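Local coordinates for uncharacterized protein (Sinorhizobium meliloti, PDB 4DNH) that is of unknown function but adopts a TIM-barrel fold and, as a likely relative of dihydrodipicolinate synthase, may be an aldolase-like enzyme, at residues Asp6-Gly11 with His354-Phe359; Asp280-Val285 with Ala365-Asp370. One frame throughout, in Å; residues are numbered along the deposited sequence.

Contact 1. Residues Asp6-Gly11 with His354-Phe359; sequences DLPIEG and HLAELF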
loop_
_atom_site.group_PDB
_atom_site.type_symbol
_atom_site.label_atom_id
_atom_site.label_comp_id
_atom_site.label_asym_id
_atom_site.label_seq_id
_atom_site.Cartn_x
_atom_site.Cartn_y
_atom_site.Cartn_z
ATOM N N ASP A 6 -14.315 19.136 -20.003
ATOM C CA ASP A 6 -15.435 18.245 -20.322
ATOM C C ASP A 6 -15.069 16.788 -20.072
ATOM O O ASP A 6 -14.079 16.298 -20.591
ATOM C CB ASP A 6 -15.927 18.457 -21.752
ATOM C CG ASP A 6 -16.865 19.646 -21.878
ATOM O OD1 ASP A 6 -17.412 20.116 -20.851
ATOM O OD2 ASP A 6 -17.068 20.108 -23.013
ATOM N N LEU A 7 -15.874 16.113 -19.261
ATOM C CA LEU A 7 -15.574 14.763 -18.786
ATOM C C LEU A 7 -16.746 13.823 -19.004
ATOM O O LEU A 7 -17.902 14.262 -19.003
ATOM C CB LEU A 7 -15.213 14.776 -17.304
ATOM C CG LEU A 7 -13.971 15.535 -16.849
ATOM C CD1 LEU A 7 -13.900 15.446 -15.339
ATOM C CD2 LEU A 7 -12.667 15.017 -17.449
ATOM N N PRO A 8 -16.454 12.526 -19.196
ATOM C CA PRO A 8 -17.532 11.565 -19.426
ATOM C C PRO A 8 -18.284 11.152 -18.164
ATOM O O PRO A 8 -17.668 10.805 -17.155
ATOM C CB PRO A 8 -16.828 10.364 -20.057
ATOM C CG PRO A 8 -15.384 10.515 -19.748
ATOM C CD PRO A 8 -15.111 11.938 -19.374
ATOM N N ILE A 9 -19.609 11.250 -18.239
ATOM C CA ILE A 9 -20.533 10.677 -17.265
ATOM C C ILE A 9 -21.671 10.101 -18.087
ATOM O O ILE A 9 -22.155 10.755 -19.019
ATOM C CB ILE A 9 -21.192 11.718 -16.321
ATOM C CG1 ILE A 9 -20.364 12.999 -16.192
ATOM C CG2 ILE A 9 -21.520 11.091 -14.967
ATOM C CD1 ILE A 9 -21.050 14.103 -15.407
ATOM N N GLU A 10 -22.103 8.891 -17.732
ATOM C CA GLU A 10 -23.277 8.239 -18.343
ATOM C C GLU A 10 -23.248 8.275 -19.883
ATOM O O GLU A 10 -24.177 8.787 -20.515
ATOM C CB GLU A 10 -24.593 8.863 -17.826
ATOM C CG GLU A 10 -24.562 9.417 -16.400
ATOM C CD GLU A 10 -25.183 8.494 -15.367
ATOM O OE1 GLU A 10 -24.767 7.319 -15.279
ATOM O OE2 GLU A 10 -26.083 8.955 -14.629
ATOM N N GLY A 11 -22.170 7.754 -20.474
ATOM C CA GLY A 11 -22.010 7.719 -21.938
ATOM C C GLY A 11 -21.863 9.070 -22.633
ATOM O O GLY A 11 -21.349 9.143 -23.757
ATOM N N HIS A 354 -14.100 5.780 -14.941
ATOM C CA HIS A 354 -13.539 5.660 -13.613
ATOM C C HIS A 354 -12.391 6.624 -13.409
ATOM O O HIS A 354 -12.257 7.206 -12.329
ATOM C CB HIS A 354 -13.103 4.233 -13.373
ATOM C CG HIS A 354 -12.385 4.032 -12.076
ATOM N ND1 HIS A 354 -11.111 4.423 -11.890
ATOM C CD2 HIS A 354 -12.801 3.456 -10.883
ATOM C CE1 HIS A 354 -10.721 4.106 -10.642
ATOM N NE2 HIS A 354 -11.760 3.502 -10.027
ATOM N N LEU A 355 -11.573 6.814 -14.447
ATOM C CA LEU A 355 -10.429 7.728 -14.381
ATOM C C LEU A 355 -10.884 9.190 -14.296
ATOM O O LEU A 355 -10.328 9.976 -13.531
ATOM C CB LEU A 355 -9.467 7.494 -15.558
ATOM C CG LEU A 355 -8.865 6.082 -15.655
ATOM C CD1 LEU A 355 -8.071 5.862 -16.922
ATOM C CD2 LEU A 355 -7.996 5.753 -14.446
ATOM N N ALA A 356 -11.916 9.537 -15.059
ATOM C CA ALA A 356 -12.546 10.864 -14.972
ATOM C C ALA A 356 -13.157 11.103 -13.598
ATOM O O ALA A 356 -12.994 12.182 -13.035
ATOM C CB ALA A 356 -13.601 11.043 -16.059
ATOM N N GLU A 357 -13.852 10.109 -13.042
ATOM C CA GLU A 357 -14.411 10.281 -11.697
ATOM C C GLU A 357 -13.303 10.468 -10.663
ATOM O O GLU A 357 -13.372 11.375 -9.816
ATOM C CB GLU A 357 -15.381 9.150 -11.314
ATOM C CG GLU A 357 -15.943 9.240 -9.890
ATOM C CD GLU A 357 -16.951 10.382 -9.664
ATOM O OE1 GLU A 357 -17.128 11.232 -10.573
ATOM O OE2 GLU A 357 -17.570 10.434 -8.558
ATOM N N LEU A 358 -12.281 9.624 -10.754
ATOM C CA LEU A 358 -11.034 9.786 -10.005
ATOM C C LEU A 358 -10.497 11.230 -10.059
ATOM O O LEU A 358 -10.167 11.807 -9.035
ATOM C CB LEU A 358 -9.977 8.791 -10.518
ATOM C CG LEU A 358 -8.744 8.531 -9.643
ATOM C CD1 LEU A 358 -8.147 7.164 -9.929
ATOM C CD2 LEU A 358 -7.690 9.608 -9.858
ATOM N N PHE A 359 -10.422 11.809 -11.248
ATOM C CA PHE A 359 -10.028 13.212 -11.405
ATOM C C PHE A 359 -10.919 14.196 -10.611
ATOM O O PHE A 359 -10.390 15.064 -9.910
ATOM C CB PHE A 359 -9.930 13.542 -12.905
ATOM C CG PHE A 359 -9.641 14.987 -13.228
ATOM C CD1 PHE A 359 -10.679 15.925 -13.305
ATOM C CD2 PHE A 359 -8.345 15.401 -13.525
ATOM C CE1 PHE A 359 -10.414 17.251 -13.630
ATOM C CE2 PHE A 359 -8.070 16.727 -13.859
ATOM C CZ PHE A 359 -9.106 17.657 -13.911
#
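Leu7 reaches from the strand of the N-terminal hairpin onto helix 352-364, where it meets Ala356 and Phe359. Its side chain can be followed outward atom by atom. CB of Leu7 lies 4.3 Å from CB of Ala356, at the point where the two backbones come nearest, CA of Leu7 and CA of Ala356 being 6.2 Å apart. A chi1 of -63° sets CG beside the backbone N, and an extended chi2 (177°) then carries CD1 on to Phe359. CD1 of Leu7 does the touching: it is 3.8 Å from CD1 of Phe359 and 4.1 Å from the carbonyl O of Ala356. The leucine and phenylalanine side chains cross nearly perpendicularly, and the methyl approaches the ring obliquely. Pro8 adds a second apolar patch, its CD resting 3.8 Å from CB of Ala356. The axes of strand 6-9 and helix segment 354-359 come within 7.9 Å, with 124° between their N-to-C directions, consistent with the small side chain of Ala356 facing the strand.

Around this patch, Met378 and Leu382 of helix 371-384 also touch Leu7. The side-chain contacts are apolar and bury 164 Å², and neither hydrogen bond nor salt bridge joins the two segments. Their association therefore probably rests on apolar fit, with a polar tie supplied just beyond them by Arg360, whose NH2 hydrogen-bonds O of Pro8.

Contact 2. Residues Asp280-Val285 with Ala365-Asp370; sequences DAIAPV and AGALAD
Ile282 and Ala367 make the direct apolar contact between side chains, CG2 of the isoleucine standing 4.3 Å from CB of the alanine. This is also where the backbones come nearest: CA of Ile282 and CA of Ala367 are 5.9 Å apart.

A second kind of contact sets a methyl against backbone carbonyls. Val285 has CG1 anti to its backbone N (chi1 176°), which leaves CG2 beside that N and directed at the turn; there CG2 of Val285 lies 4.0 Å from O of Gly366 and 4.2 Å from O of Ala365.

The polar link is made through water. One molecule donates to O of Ala367 at 3.0 Å and, weakly, to O of Ala281 at 3.5 Å, so it spans two backbone acceptors that could not bond each other directly. Asn334 gives O of Ala367 a further, weak hydrogen bond, while Thr308 and Leu311 of helix 308-315 pack against Ile282.

Gly366, with phi 66°, closes helix 352-364 in a Schellman motif. Through Ile282, Val285 and the water, this helix C-terminus and its following turn are joined to the break between helices 278-281 and 283-294, which follow the eighth strand of the TIM barrel.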
loop_
_atom_site.group_PDB
_atom_site.type_symbol
_atom_site.label_atom_id
_atom_site.label_comp_id
_atom_site.label_asym_id
_atom_site.label_seq_id
_atom_site.Cartn_x
_atom_site.Cartn_y
_atom_site.Cartn_z
ATOM N N ASP A 280 0.253 6.737 -0.418
ATOM C CA ASP A 280 1.037 6.971 -1.600
ATOM C C ASP A 280 0.324 8.048 -2.456
ATOM O O ASP A 280 0.882 9.134 -2.687
ATOM C CB ASP A 280 1.217 5.634 -2.342
ATOM C CG ASP A 280 1.710 5.799 -3.777
ATOM O OD1 ASP A 280 1.382 6.814 -4.443
ATOM O OD2 ASP A 280 2.415 4.883 -4.247
ATOM N N ALA A 281 -0.909 7.758 -2.883
ATOM C CA ALA A 281 -1.677 8.652 -3.762
ATOM C C ALA A 281 -2.029 10.035 -3.184
ATOM O O ALA A 281 -2.163 11.011 -3.940
ATOM C CB ALA A 281 -2.934 7.951 -4.252
ATOM N N ILE A 282 -2.183 10.130 -1.864
ATOM C CA ILE A 282 -2.493 11.422 -1.232
ATOM C C ILE A 282 -1.396 11.889 -0.260
ATOM O O ILE A 282 -1.657 12.665 0.683
ATOM C CB ILE A 282 -3.868 11.396 -0.514
ATOM C CG1 ILE A 282 -3.822 10.458 0.697
ATOM C CG2 ILE A 282 -4.987 11.016 -1.483
ATOM C CD1 ILE A 282 -5.109 10.401 1.492
ATOM N N ALA A 283 -0.171 11.421 -0.509
ATOM C CA ALA A 283 0.990 11.723 0.333
ATOM C C ALA A 283 0.992 13.118 0.967
ATOM O O ALA A 283 1.074 13.216 2.201
ATOM C CB ALA A 283 2.300 11.449 -0.410
ATOM N N PRO A 284 0.889 14.193 0.151
ATOM C CA PRO A 284 0.960 15.562 0.709
ATOM C C PRO A 284 -0.098 15.863 1.744
ATOM O O PRO A 284 0.198 16.497 2.754
ATOM C CB PRO A 284 0.731 16.454 -0.508
ATOM C CG PRO A 284 1.112 15.608 -1.675
ATOM C CD PRO A 284 0.719 14.215 -1.309
ATOM N N VAL A 285 -1.318 15.395 1.493
ATOM C CA VAL A 285 -2.460 15.629 2.374
ATOM C C VAL A 285 -2.303 14.824 3.656
ATOM O O VAL A 285 -2.529 15.344 4.757
ATOM C CB VAL A 285 -3.791 15.238 1.684
ATOM C CG1 VAL A 285 -4.964 15.401 2.637
ATOM C CG2 VAL A 285 -4.009 16.064 0.422
ATOM N N ALA A 365 -10.641 16.886 -3.286
ATOM C CA ALA A 365 -9.958 16.417 -2.095
ATOM C C ALA A 365 -8.649 17.175 -1.909
ATOM O O ALA A 365 -7.902 16.893 -0.976
ATOM C CB ALA A 365 -9.691 14.932 -2.192
ATOM N N GLY A 366 -8.382 18.129 -2.805
ATOM C CA GLY A 366 -7.161 18.926 -2.790
ATOM C C GLY A 366 -5.931 18.091 -3.073
ATOM O O GLY A 366 -4.815 18.485 -2.706
ATOM N N ALA A 367 -6.145 16.942 -3.728
ATOM C CA ALA A 367 -5.087 15.967 -4.051
ATOM C C ALA A 367 -4.435 16.159 -5.422
ATOM O O ALA A 367 -3.553 15.381 -5.803
ATOM C CB ALA A 367 -5.610 14.534 -3.907
ATOM N N LEU A 368 -4.861 17.172 -6.169
ATOM C CA LEU A 368 -4.147 17.570 -7.392
ATOM C C LEU A 368 -3.139 18.674 -7.066
ATOM O O LEU A 368 -3.511 19.849 -6.957
ATOM C CB LEU A 368 -5.125 18.051 -8.469
ATOM C CG LEU A 368 -6.221 17.091 -8.922
ATOM C CD1 LEU A 368 -7.131 17.799 -9.909
ATOM C CD2 LEU A 368 -5.626 15.823 -9.539
ATOM N N ALA A 369 -1.872 18.299 -6.886
ATOM C CA ALA A 369 -0.810 19.270 -6.528
ATOM C C ALA A 369 -0.740 20.428 -7.520
ATOM O O ALA A 369 -0.554 21.589 -7.126
ATOM C CB ALA A 369 0.548 18.583 -6.414
ATOM N N ASP A 370 -0.921 20.104 -8.800
ATOM C CA ASP A 370 -0.868 21.092 -9.877
ATOM C C ASP A 370 -2.084 20.960 -10.813
ATOM O O ASP A 370 -2.030 20.222 -11.804
ATOM C CB ASP A 370 0.446 20.941 -10.650
ATOM C CG ASP A 370 0.726 22.110 -11.570
ATOM O OD1 ASP A 370 -0.005 23.125 -11.512
ATOM O OD2 ASP A 370 1.694 22.011 -12.353
HETATM O O HOH W 1 -1.404 14.376 -4.025
#

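The centres of contacts 1 and 2 lie about 19 Å apart, on the same side of the chain's centre, with the centre of contact 1 farther out at about 25 Å from it and that of contact 2 at about 15 Å. Along the chain their segments alternate: 6-11, 280-285, 354-359, 365-370. Helix 352-364 connects them, since contact 1 uses its body and contact 2 the turn that follows it. They also touch directly, CE2 of Phe359 packing 4.2 Å from CD1 of Leu368. The C-terminal helical region is thus joined both to the N-terminal hairpin and to the helices after the last barrel strand, while Leu7 packing on helix 371-384 brings the two terminal regions of the chain together.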